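Polysaccharide Lyase Family 6 (Bacteroides cellulosilyticus, PDB 6QPS) probably cleaves mannuronic acid-rich alginate by beta-elimination, as a calcium-binding polysaccharide lyase of the human gut microbiota. Local coordinates at residues Thr281-Asn286 with Tyr306-Arg311. Residues are numbered along the deposited sequence; the frame is centred on the assembly and turned at random.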
# COMPACT_ATOMS: atom_id res chain seq x y z
N THR A 281 -7.52 6.79 6.94
CA THR A 281 -8.66 6.38 7.75
C THR A 281 -8.71 4.86 7.81
O THR A 281 -8.57 4.19 6.78
CB THR A 281 -9.95 6.93 7.13
OG1 THR A 281 -9.83 8.35 6.92
CG2 THR A 281 -11.16 6.67 8.03
N PHE A 282 -8.92 4.33 9.02
CA PHE A 282 -8.96 2.89 9.26
C PHE A 282 -10.29 2.58 9.93
O PHE A 282 -10.59 3.11 11.01
CB PHE A 282 -7.80 2.40 10.13
CG PHE A 282 -6.41 2.72 9.62
CD1 PHE A 282 -5.91 4.02 9.65
CD2 PHE A 282 -5.58 1.69 9.20
CE1 PHE A 282 -4.61 4.29 9.23
CE2 PHE A 282 -4.29 1.95 8.77
CZ PHE A 282 -3.81 3.26 8.78
N ILE A 283 -11.09 1.70 9.31
CA ILE A 283 -12.39 1.28 9.83
C ILE A 283 -12.32 -0.23 10.04
O ILE A 283 -12.51 -1.00 9.10
CB ILE A 283 -13.53 1.66 8.87
CG1 ILE A 283 -13.53 3.17 8.58
CG2 ILE A 283 -14.89 1.17 9.39
CD1 ILE A 283 -13.90 4.07 9.73
N GLY A 284 -12.03 -0.68 11.26
CA GLY A 284 -11.73 -2.09 11.46
C GLY A 284 -12.92 -2.98 11.77
O GLY A 284 -12.83 -4.19 11.62
N HIS A 285 -14.03 -2.41 12.24
CA HIS A 285 -15.20 -3.19 12.66
C HIS A 285 -14.83 -4.26 13.70
O HIS A 285 -15.52 -5.29 13.82
CB HIS A 285 -15.97 -3.80 11.47
CG HIS A 285 -16.83 -2.81 10.75
ND1 HIS A 285 -17.21 -2.97 9.44
CD2 HIS A 285 -17.39 -1.65 11.17
CE1 HIS A 285 -17.95 -1.94 9.07
NE2 HIS A 285 -18.10 -1.14 10.11
N ASN A 286 -13.78 -4.00 14.47
CA ASN A 286 -13.34 -4.89 15.55
C ASN A 286 -12.98 -6.29 15.06
O ASN A 286 -13.03 -7.26 15.83
CB ASN A 286 -14.36 -4.98 16.69
CG ASN A 286 -14.54 -3.65 17.41
OD1 ASN A 286 -13.57 -3.04 17.84
ND2 ASN A 286 -15.78 -3.19 17.51
N TYR A 306 -7.07 8.79 11.22
CA TYR A 306 -8.25 8.44 12.01
C TYR A 306 -8.34 6.92 12.03
O TYR A 306 -8.56 6.30 10.99
CB TYR A 306 -9.49 9.07 11.37
CG TYR A 306 -10.76 9.06 12.22
CD1 TYR A 306 -11.49 7.89 12.41
CD2 TYR A 306 -11.25 10.23 12.80
CE1 TYR A 306 -12.66 7.88 13.16
CE2 TYR A 306 -12.42 10.23 13.54
CZ TYR A 306 -13.11 9.05 13.72
OH TYR A 306 -14.28 9.07 14.47
N ILE A 307 -8.13 6.32 13.21
CA ILE A 307 -8.03 4.87 13.39
C ILE A 307 -9.16 4.43 14.31
O ILE A 307 -9.23 4.88 15.46
CB ILE A 307 -6.67 4.47 13.98
CG1 ILE A 307 -5.58 4.88 13.00
CG2 ILE A 307 -6.60 3.01 14.24
CD1 ILE A 307 -4.21 5.09 13.58
N LYS A 308 -10.06 3.59 13.79
CA LYS A 308 -11.27 3.17 14.51
C LYS A 308 -11.42 1.65 14.58
O LYS A 308 -11.39 0.96 13.56
CB LYS A 308 -12.52 3.77 13.82
CG LYS A 308 -13.84 3.44 14.49
CD LYS A 308 -15.06 3.91 13.69
CE LYS A 308 -16.33 3.80 14.51
NZ LYS A 308 -17.55 4.02 13.67
N ASP A 309 -11.71 1.16 15.80
CA ASP A 309 -12.14 -0.22 16.03
C ASP A 309 -11.18 -1.24 15.41
O ASP A 309 -11.61 -2.22 14.80
CB ASP A 309 -13.55 -0.48 15.48
CG ASP A 309 -14.64 0.31 16.20
OD1 ASP A 309 -14.44 0.75 17.36
OD2 ASP A 309 -15.72 0.47 15.58
N VAL A 310 -9.87 -1.02 15.56
CA VAL A 310 -8.88 -2.02 15.14
C VAL A 310 -8.45 -2.81 16.38
O VAL A 310 -8.33 -2.24 17.47
CB VAL A 310 -7.67 -1.42 14.40
CG1 VAL A 310 -8.13 -0.74 13.12
CG2 VAL A 310 -6.88 -0.45 15.26
N ARG A 311 -8.19 -4.10 16.21
CA ARG A 311 -8.03 -4.97 17.37
C ARG A 311 -6.60 -5.39 17.69
O ARG A 311 -6.35 -5.81 18.83
CB ARG A 311 -8.92 -6.21 17.24
CG ARG A 311 -10.40 -5.85 17.41
CD ARG A 311 -10.85 -5.74 18.87
NE ARG A 311 -10.08 -4.79 19.67
CZ ARG A 311 -10.23 -3.46 19.65
NH1 ARG A 311 -11.12 -2.88 18.87
NH2 ARG A 311 -9.46 -2.70 20.41
O HOH W 1 -15.28 0.27 12.79
O HOH W 2 -16.81 -0.85 19.07
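Phe282 grips the neighbouring coil of this parallel beta-helix through both its backbone N and its carbonyl O: the N donates to Tyr306 O (2.8 Å), and the O accepts from Lys308 N (2.9 Å), which comes in tilted from the carbonyl plane. Gly284 N then bonds to Lys308 O, next to the corner where both segments turn. There Asn286 N meets Asp309 O at 2.8 Å in the carbonyl plane, while Gly284 CA makes a CA-H...O contact with the same oxygen. Gly284 presses so closely here that a beta carbon would collide with Asp309 O.

Two waters extend the corner through the Asp309 carboxylate. One accepts from His285 N and donates to OD2 of Asp309 at 2.8 Å; the other accepts from Asn286 ND2 and makes a weak bond to OD1, which Asn354 also holds. Replacing Asp309 by an alanine would probably leave both waters without their acceptor and deprive the Asn354 amide of its partner. Asn286 OD1 lies at the guanidinium edge of Arg311, 2.7 Å from NH1, in a bent, weak bond, tentative because it rests on one of two arginine conformers; in that one the chain folds at chi2 and chi3.

Packing alternates between the sheet faces. Inward, Phe282 and Ile307 point the same way, Phe282 CD1 lying 3.5 Å from Ile307 CG1, and Phe260 stacks on the Phe282 ring. On the other face Ile283 CD1 meets CD of Lys308; with CG anti to the backbone N (chi1 -178°) and the chain extended beyond it, NZ reaches a salt bridge with Glu437 of helix 433-445. The example separates two tasks of a beta-helix coil: backbone bonds pair the strands in register and apolar side chains pack inside, whereas water, carboxylate and amide join the turns at the more exposed corner.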